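Local coordinates for protein ribonucleoside-diphosphate reductase small chain 2 (Saccharomyces cerevisiae, PDB 1JK0) that serves as a small subunit of yeast ribonucleotide reductase, which makes deoxyribonucleotides for DNA synthesis, and is required for folding of the other small subunit and assembly with the large subunits, at residues 17-22 with 172-177; 24-29 with 233-238. All blocks are in the same frame, centred on the assembly; numbering follows the deposited sequence.

Contact 1. Residues 17-22 with 172-177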
ATOM      1  N   ASP B  17      29.767  12.406 -14.404  1.00 64.61           N
ATOM      2  CA  ASP B  17      28.982  12.434 -15.633  1.00 63.78           C
ATOM      3  C   ASP B  17      27.691  11.633 -15.498  1.00 63.91           C
ATOM      4  O   ASP B  17      26.629  12.071 -15.948  1.00 63.29           O
ATOM      5  CB  ASP B  17      29.807  11.892 -16.801  1.00 64.25           C
ATOM      6  CG  ASP B  17      30.973  12.802 -17.166  1.00 65.59           C
ATOM      7  OD1 ASP B  17      31.636  12.532 -18.190  1.00 65.37           O
ATOM      8  OD2 ASP B  17      31.231  13.784 -16.434  1.00 65.70           O
ATOM      9  N   MET B  18      27.783  10.458 -14.877  1.00 63.57           N
ATOM     10  CA  MET B  18      26.617   9.612 -14.670  1.00 62.05           C
ATOM     11  C   MET B  18      25.602  10.390 -13.825  1.00 62.63           C
ATOM     12  O   MET B  18      24.398  10.335 -14.068  1.00 63.10           O
ATOM     13  CB  MET B  18      27.030   8.324 -13.961  1.00 61.15           C
ATOM     14  CG  MET B  18      26.195   7.118 -14.348  1.00 62.98           C
ATOM     15  SD  MET B  18      26.780   5.534 -13.671  1.00 63.07           S
ATOM     16  CE  MET B  18      25.434   5.117 -12.623  1.00 64.01           C
ATOM     17  N   LYS B  19      26.097  11.126 -12.836  1.00 63.16           N
ATOM     18  CA  LYS B  19      25.233  11.926 -11.975  1.00 63.55           C
ATOM     19  C   LYS B  19      24.409  12.913 -12.815  1.00 63.22           C
ATOM     20  O   LYS B  19      23.246  13.177 -12.513  1.00 63.61           O
ATOM     21  CB  LYS B  19      26.066  12.714 -10.955  1.00 64.45           C
ATOM     22  CG  LYS B  19      26.938  11.877 -10.014  1.00 66.11           C
ATOM     23  CD  LYS B  19      27.933  12.765  -9.253  1.00 66.03           C
ATOM     24  CE  LYS B  19      28.841  11.962  -8.321  1.00 66.93           C
ATOM     25  NZ  LYS B  19      28.141  11.442  -7.107  1.00 66.76           N
ATOM     26  N   GLU B  20      25.010  13.464 -13.863  1.00 61.96           N
ATOM     27  CA  GLU B  20      24.296  14.419 -14.699  1.00 61.75           C
ATOM     28  C   GLU B  20      23.468  13.687 -15.736  1.00 60.62           C
ATOM     29  O   GLU B  20      22.510  14.232 -16.285  1.00 59.69           O
ATOM     30  CB  GLU B  20      25.278  15.343 -15.409  1.00 64.19           C
ATOM     31  CG  GLU B  20      24.894  16.801 -15.332  1.00 69.53           C
ATOM     32  CD  GLU B  20      24.982  17.331 -13.911  1.00 72.38           C
ATOM     33  OE1 GLU B  20      26.075  17.216 -13.306  1.00 72.99           O
ATOM     34  OE2 GLU B  20      23.966  17.861 -13.403  1.00 73.28           O
ATOM     35  N   ALA B  21      23.855  12.445 -16.005  1.00 58.94           N
ATOM     36  CA  ALA B  21      23.168  11.625 -16.985  1.00 57.49           C
ATOM     37  C   ALA B  21      21.901  10.985 -16.417  1.00 57.29           C
ATOM     38  O   ALA B  21      20.935  10.773 -17.145  1.00 58.03           O
ATOM     39  CB  ALA B  21      24.110  10.544 -17.516  1.00 56.08           C
ATOM     40  N   GLU B  22      21.888  10.678 -15.126  1.00 55.63           N
ATOM     41  CA  GLU B  22      20.704  10.064 -14.546  1.00 53.92           C
ATOM     42  C   GLU B  22      19.419  10.816 -14.882  1.00 54.14           C
ATOM     43  O   GLU B  22      18.336  10.383 -14.514  1.00 54.78           O
ATOM     44  CB  GLU B  22      20.841   9.951 -13.028  1.00 51.20           C
ATOM     45  CG  GLU B  22      21.960   9.052 -12.576  1.00 47.79           C
ATOM     46  CD  GLU B  22      21.836   8.671 -11.115  1.00 46.53           C
ATOM     47  OE1 GLU B  22      21.541   9.554 -10.280  1.00 44.72           O
ATOM     48  OE2 GLU B  22      22.043   7.483 -10.801  1.00 45.47           O
ATOM     49  N   ASP B 172      26.628  10.708  -1.678  1.00 65.35           N
ATOM     50  CA  ASP B 172      27.462  10.559  -2.855  1.00 63.86           C
ATOM     51  C   ASP B 172      27.336   9.167  -3.467  1.00 62.31           C
ATOM     52  O   ASP B 172      28.281   8.373  -3.444  1.00 62.27           O
ATOM     53  CB  ASP B 172      28.913  10.863  -2.488  1.00 65.02           C
ATOM     54  CG  ASP B 172      29.853  10.694  -3.653  1.00 66.89           C
ATOM     55  OD1 ASP B 172      29.545  11.211  -4.755  1.00 68.25           O
ATOM     56  OD2 ASP B 172      30.905  10.048  -3.458  1.00 65.54           O
ATOM     57  N   SER B 173      26.155   8.886  -4.014  1.00 60.23           N
ATOM     58  CA  SER B 173      25.865   7.601  -4.651  1.00 58.12           C
ATOM     59  C   SER B 173      24.976   7.775  -5.884  1.00 56.83           C
ATOM     60  O   SER B 173      24.239   8.754  -5.993  1.00 57.00           O
ATOM     61  CB  SER B 173      25.163   6.670  -3.661  1.00 58.10           C
ATOM     62  OG  SER B 173      23.924   7.219  -3.241  1.00 55.67           O
ATOM     63  N   LEU B 174      25.051   6.821  -6.806  1.00 55.06           N
ATOM     64  CA  LEU B 174      24.243   6.853  -8.022  1.00 53.09           C
ATOM     65  C   LEU B 174      23.202   5.736  -8.002  1.00 51.75           C
ATOM     66  O   LEU B 174      23.421   4.685  -7.397  1.00 52.48           O
ATOM     67  CB  LEU B 174      25.131   6.692  -9.247  1.00 54.34           C
ATOM     68  CG  LEU B 174      26.055   7.858  -9.590  1.00 55.47           C
ATOM     69  CD1 LEU B 174      26.975   7.455 -10.740  1.00 56.02           C
ATOM     70  CD2 LEU B 174      25.229   9.073  -9.964  1.00 54.69           C
ATOM     71  N   TYR B 175      22.080   5.965  -8.680  1.00 49.35           N
ATOM     72  CA  TYR B 175      20.982   5.001  -8.736  1.00 46.22           C
ATOM     73  C   TYR B 175      21.419   3.600  -9.142  1.00 45.69           C
ATOM     74  O   TYR B 175      21.073   2.611  -8.484  1.00 44.61           O
ATOM     75  CB  TYR B 175      19.903   5.493  -9.697  1.00 45.05           C
ATOM     76  CG  TYR B 175      18.719   4.562  -9.796  1.00 44.95           C
ATOM     77  CD1 TYR B 175      17.945   4.273  -8.678  1.00 44.29           C
ATOM     78  CD2 TYR B 175      18.383   3.952 -11.005  1.00 44.92           C
ATOM     79  CE1 TYR B 175      16.870   3.401  -8.755  1.00 44.27           C
ATOM     80  CE2 TYR B 175      17.307   3.081 -11.093  1.00 45.26           C
ATOM     81  CZ  TYR B 175      16.555   2.810  -9.962  1.00 44.58           C
ATOM     82  OH  TYR B 175      15.486   1.953 -10.036  1.00 44.68           O
ATOM     83  N   ALA B 176      22.174   3.514 -10.230  1.00 45.64           N
ATOM     84  CA  ALA B 176      22.644   2.223 -10.698  1.00 46.35           C
ATOM     85  C   ALA B 176      23.414   1.544  -9.581  1.00 47.13           C
ATOM     86  O   ALA B 176      23.252   0.350  -9.352  1.00 47.77           O
ATOM     87  CB  ALA B 176      23.524   2.395 -11.913  1.00 46.35           C
ATOM     88  N   GLU B 177      24.250   2.312  -8.884  1.00 47.23           N
ATOM     89  CA  GLU B 177      25.031   1.772  -7.784  1.00 47.82           C
ATOM     90  C   GLU B 177      24.126   1.237  -6.682  1.00 47.85           C
ATOM     91  O   GLU B 177      24.196   0.048  -6.332  1.00 47.65           O
ATOM     92  CB  GLU B 177      25.968   2.840  -7.225  1.00 50.31           C
ATOM     93  CG  GLU B 177      27.196   3.071  -8.093  1.00 53.61           C
ATOM     94  CD  GLU B 177      28.050   4.232  -7.620  1.00 55.30           C
ATOM     95  OE1 GLU B 177      29.076   4.504  -8.280  1.00 55.92           O
ATOM     96  OE2 GLU B 177      27.694   4.871  -6.603  1.00 54.63           O
TER
HETATM   97  O   HOH W   1      22.440   5.378 -12.199  1.00 42.04           O
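L174 lies across M18, K19 and E22, and through it the N-terminal helix 13-21 packs against the start of helix 175-188 in this all-helical, ferritin-like ribonucleotide reductase small chain. The two leucine methyls divide the work. CD1 is wrapped by M18: CB of M18 is 3.3 Å from it, SD also lies against this methyl, and the bend at the last torsion (chi3 115°) brings CE back onto it as well. CE then goes on to meet the CB of A176, 3.4 Å away. CD2 faces the other flank, where CG of K19 lies 3.3 Å from it and the lysine chain crosses the leucine at about a right angle. K19 keeps going past the leucine and, with a bend at chi4 (-72°), delivers NZ to OD1 of D172 at 2.7 Å, a salt bridge in which the oxygen is met nearly head-on. The other oxygen of D172 has a weak, long ion pair with R15.

E22 comes in beyond the helix end with its chain extended after CG, passing obliquely by L174. L174 is the N-cap residue of helix 175-188, and the carboxylate reaches the first turn: OE2 accepts the N-H of Y175 at 2.6 Å through its syn lone pair. Such a negative charge at a helix start would probably be favoured by the helix dipole. An alanine here would remove the carboxylate and is likely to leave the N-H of Y175 and the water on A176 N without their acceptor, and the helix start with one negative charge fewer. E177 OE2 takes the N-H of L174 from above the carboxylate plane. A single water, donating to E22 OE2 at 2.6 Å, accepts the N-H of A176 at 2.7 Å.

Contact 2. Residues 24-29 with 233-238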
ATOM      1  N   ASP B  24      18.480  11.566 -18.070  1.00 55.61           N
ATOM      2  CA  ASP B  24      17.946  11.021 -19.311  1.00 55.23           C
ATOM      3  C   ASP B  24      17.319   9.665 -19.046  1.00 54.62           C
ATOM      4  O   ASP B  24      16.674   9.106 -19.931  1.00 57.41           O
ATOM      5  CB  ASP B  24      19.039  10.848 -20.379  1.00 56.21           C
ATOM      6  CG  ASP B  24      19.930  12.063 -20.507  1.00 56.81           C
ATOM      7  OD1 ASP B  24      19.421  13.189 -20.310  1.00 57.14           O
ATOM      8  OD2 ASP B  24      21.134  11.893 -20.820  1.00 57.35           O
ATOM      9  N   GLU B  25      17.517   9.121 -17.846  1.00 52.01           N
ATOM     10  CA  GLU B  25      16.942   7.818 -17.517  1.00 49.16           C
ATOM     11  C   GLU B  25      15.417   7.934 -17.414  1.00 47.32           C
ATOM     12  O   GLU B  25      14.880   8.514 -16.468  1.00 45.60           O
ATOM     13  CB  GLU B  25      17.509   7.278 -16.199  1.00 49.46           C
ATOM     14  CG  GLU B  25      19.023   7.043 -16.164  1.00 50.23           C
ATOM     15  CD  GLU B  25      19.533   6.014 -17.182  1.00 51.03           C
ATOM     16  OE1 GLU B  25      18.783   5.089 -17.562  1.00 49.93           O
ATOM     17  OE2 GLU B  25      20.710   6.127 -17.588  1.00 52.08           O
ATOM     18  N   ILE B  26      14.737   7.379 -18.411  1.00 45.83           N
ATOM     19  CA  ILE B  26      13.281   7.387 -18.490  1.00 44.45           C
ATOM     20  C   ILE B  26      12.697   6.679 -17.274  1.00 43.50           C
ATOM     21  O   ILE B  26      11.577   6.949 -16.853  1.00 42.81           O
ATOM     22  CB  ILE B  26      12.810   6.653 -19.766  1.00 44.25           C
ATOM     23  CG1 ILE B  26      13.127   5.161 -19.651  1.00 43.50           C
ATOM     24  CG2 ILE B  26      13.526   7.205 -20.984  1.00 41.82           C
ATOM     25  CD1 ILE B  26      12.655   4.336 -20.822  1.00 45.46           C
ATOM     26  N   LEU B  27      13.487   5.767 -16.723  1.00 43.77           N
ATOM     27  CA  LEU B  27      13.117   4.976 -15.560  1.00 43.72           C
ATOM     28  C   LEU B  27      12.946   5.876 -14.345  1.00 45.39           C
ATOM     29  O   LEU B  27      11.950   5.798 -13.638  1.00 45.89           O
ATOM     30  CB  LEU B  27      14.218   3.946 -15.299  1.00 41.47           C
ATOM     31  CG  LEU B  27      13.838   2.538 -14.851  1.00 39.68           C
ATOM     32  CD1 LEU B  27      12.877   1.928 -15.840  1.00 37.55           C
ATOM     33  CD2 LEU B  27      15.085   1.696 -14.736  1.00 38.53           C
ATOM     34  N   LEU B  28      13.932   6.735 -14.117  1.00 48.59           N
ATOM     35  CA  LEU B  28      13.922   7.663 -12.991  1.00 50.90           C
ATOM     36  C   LEU B  28      13.164   8.913 -13.357  1.00 53.85           C
ATOM     37  O   LEU B  28      12.831   9.728 -12.501  1.00 53.75           O
ATOM     38  CB  LEU B  28      15.346   8.056 -12.629  1.00 47.98           C
ATOM     39  CG  LEU B  28      16.239   6.875 -12.280  1.00 47.34           C
ATOM     40  CD1 LEU B  28      17.694   7.322 -12.323  1.00 46.20           C
ATOM     41  CD2 LEU B  28      15.844   6.327 -10.909  1.00 45.75           C
ATOM     42  N   MET B  29      12.905   9.053 -14.647  1.00 58.70           N
ATOM     43  CA  MET B  29      12.206  10.209 -15.176  1.00 63.58           C
ATOM     44  C   MET B  29      10.722  10.160 -14.870  1.00 66.13           C
ATOM     45  O   MET B  29      10.214   9.190 -14.305  1.00 67.01           O
ATOM     46  CB  MET B  29      12.405  10.279 -16.687  1.00 64.89           C
ATOM     47  CG  MET B  29      12.919  11.601 -17.203  1.00 66.24           C
ATOM     48  SD  MET B  29      13.467  11.409 -18.912  1.00 69.27           S
ATOM     49  CE  MET B  29      11.866  11.424 -19.776  1.00 67.92           C
ATOM     50  N   HIS B 233      17.847  -2.038 -17.513  1.00 40.32           N
ATOM     51  CA  HIS B 233      17.222  -1.010 -18.330  1.00 40.20           C
ATOM     52  C   HIS B 233      17.825   0.375 -18.169  1.00 39.68           C
ATOM     53  O   HIS B 233      17.299   1.354 -18.684  1.00 39.76           O
ATOM     54  CB  HIS B 233      15.718  -0.986 -18.054  1.00 40.62           C
ATOM     55  CG  HIS B 233      15.032  -2.256 -18.443  1.00 39.98           C
ATOM     56  ND1 HIS B 233      15.694  -3.287 -19.076  1.00 39.88           N
ATOM     57  CD2 HIS B 233      13.755  -2.673 -18.282  1.00 39.22           C
ATOM     58  CE1 HIS B 233      14.858  -4.285 -19.286  1.00 39.57           C
ATOM     59  NE2 HIS B 233      13.673  -3.938 -18.814  1.00 39.81           N
ATOM     60  N   LEU B 234      18.943   0.455 -17.464  1.00 39.16           N
ATOM     61  CA  LEU B 234      19.609   1.726 -17.259  1.00 38.73           C
ATOM     62  C   LEU B 234      20.505   2.010 -18.459  1.00 39.64           C
ATOM     63  O   LEU B 234      21.310   1.164 -18.853  1.00 40.56           O
ATOM     64  CB  LEU B 234      20.429   1.668 -15.975  1.00 37.68           C
ATOM     65  CG  LEU B 234      20.087   2.667 -14.869  1.00 38.31           C
ATOM     66  CD1 LEU B 234      18.586   2.930 -14.784  1.00 34.70           C
ATOM     67  CD2 LEU B 234      20.623   2.111 -13.571  1.00 36.66           C
ATOM     68  N   ARG B 235      20.353   3.199 -19.036  1.00 39.41           N
ATOM     69  CA  ARG B 235      21.118   3.617 -20.209  1.00 39.75           C
ATOM     70  C   ARG B 235      22.595   3.877 -19.932  1.00 42.07           C
ATOM     71  O   ARG B 235      23.455   3.681 -20.799  1.00 42.06           O
ATOM     72  CB  ARG B 235      20.506   4.880 -20.776  1.00 36.98           C
ATOM     73  CG  ARG B 235      19.151   4.674 -21.363  1.00 36.25           C
ATOM     74  CD  ARG B 235      18.523   6.016 -21.576  1.00 35.43           C
ATOM     75  NE  ARG B 235      17.274   5.933 -22.307  1.00 32.22           N
ATOM     76  CZ  ARG B 235      16.623   7.001 -22.736  1.00 33.61           C
ATOM     77  NH1 ARG B 235      17.116   8.208 -22.491  1.00 32.11           N
ATOM     78  NH2 ARG B 235      15.499   6.864 -23.422  1.00 34.18           N
ATOM     79  N   THR B 236      22.867   4.333 -18.716  1.00 43.83           N
ATOM     80  CA  THR B 236      24.209   4.655 -18.262  1.00 44.79           C
ATOM     81  C   THR B 236      24.563   3.709 -17.115  1.00 46.71           C
ATOM     82  O   THR B 236      24.084   3.885 -15.992  1.00 47.13           O
ATOM     83  CB  THR B 236      24.256   6.102 -17.729  1.00 43.91           C
ATOM     84  OG1 THR B 236      23.424   6.932 -18.546  1.00 44.20           O
ATOM     85  CG2 THR B 236      25.668   6.641 -17.745  1.00 41.70           C
ATOM     86  N   LYS B 237      25.382   2.702 -17.392  1.00 47.96           N
ATOM     87  CA  LYS B 237      25.789   1.768 -16.351  1.00 49.97           C
ATOM     88  C   LYS B 237      27.020   2.358 -15.660  1.00 52.07           C
ATOM     89  O   LYS B 237      27.727   3.174 -16.237  1.00 51.12           O
ATOM     90  CB  LYS B 237      26.153   0.419 -16.965  1.00 49.71           C
ATOM     91  CG  LYS B 237      25.103  -0.182 -17.893  1.00 48.29           C
ATOM     92  CD  LYS B 237      24.036  -0.931 -17.118  1.00 47.27           C
ATOM     93  CE  LYS B 237      23.294  -1.921 -18.011  1.00 46.27           C
ATOM     94  NZ  LYS B 237      22.626  -1.253 -19.162  1.00 44.50           N
ATOM     95  N   PRO B 238      27.276   1.973 -14.405  1.00 54.67           N
ATOM     96  CA  PRO B 238      28.448   2.503 -13.701  1.00 56.67           C
ATOM     97  C   PRO B 238      29.643   1.655 -14.127  1.00 58.42           C
ATOM     98  O   PRO B 238      29.463   0.671 -14.847  1.00 58.04           O
ATOM     99  CB  PRO B 238      28.083   2.305 -12.243  1.00 56.63           C
ATOM    100  CG  PRO B 238      27.358   0.985 -12.293  1.00 56.95           C
ATOM    101  CD  PRO B 238      26.470   1.117 -13.517  1.00 55.67           C
TER
HETATM  102  O   HOH W   2      22.424   6.283 -15.263  1.00 37.06           O
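E25 and R235 mark the closest backbone approach of two irregular segments, their CA atoms 6.5 Å apart, and the touching parts run roughly antiparallel, with end-to-end directions 151° apart. No backbone-to-backbone hydrogen bond joins them; a carboxylate does the bridging. E25 bends at chi2 (-61°), which turns its carboxylate onto the turn after helix 207-232. OE1 receives the N-H of R235 at 2.9 Å on its syn lone pair, in a fairly straight bond (164°). OE2 takes two donors from T236: the hydroxyl OG1, arriving nearly along the C-O axis at 3.0 Å, and the backbone N on the syn side, slightly out of plane. A water donating to both OE2 and the carbonyl oxygen of T236 adds a further link. Both oxygens of this buried acid therefore have protein donors, R235 N on OE1 and T236 on OE2.

R235 does not turn its guanidinium to E25. Its chain runs extended from CG to NE, sliding past the glutamate in the opposite direction, with the two planar groups steeply inclined to each other. CG2 of I26 sits over one guanidinium face, off toward its rim and 3.2 Å from NH2. Apolar contact is added by L27 CD2, which packs on L234 CD1 at 3.7 Å, the two side chains crossing at about a right angle. L27 also touches Y42 and L108, while L234 leans on Y175 and A176 of helix 175-188. This is loop-on-loop packing, a glutamate from the N-terminal segment binding successive backbone amides of the connection between helices 207-232 and 240-258 in the helical bundle of the small chain.

Contacts 1 and 2 lie side by side, their centres about 9 Å apart, and both are partly buried, away from the predicted active-site tyrosine. Together they fasten one N-terminal run to two different parts of the bundle: 17-22 sits on the start of a helix, whereas 24-29 meets an interhelical loop. Each has a glutamate accepting backbone N-H groups, one directly and one through water in contact 1, two directly in contact 2. Yet contact 1 centres on apolar packing with a salt bridge at its edge, and contact 2 rests more on carboxylate hydrogen bonds. They join through shared packing: M18 touches T236 and P238, A176 CB is 3.4 Å from L234 CD2, and Y175 meets L28.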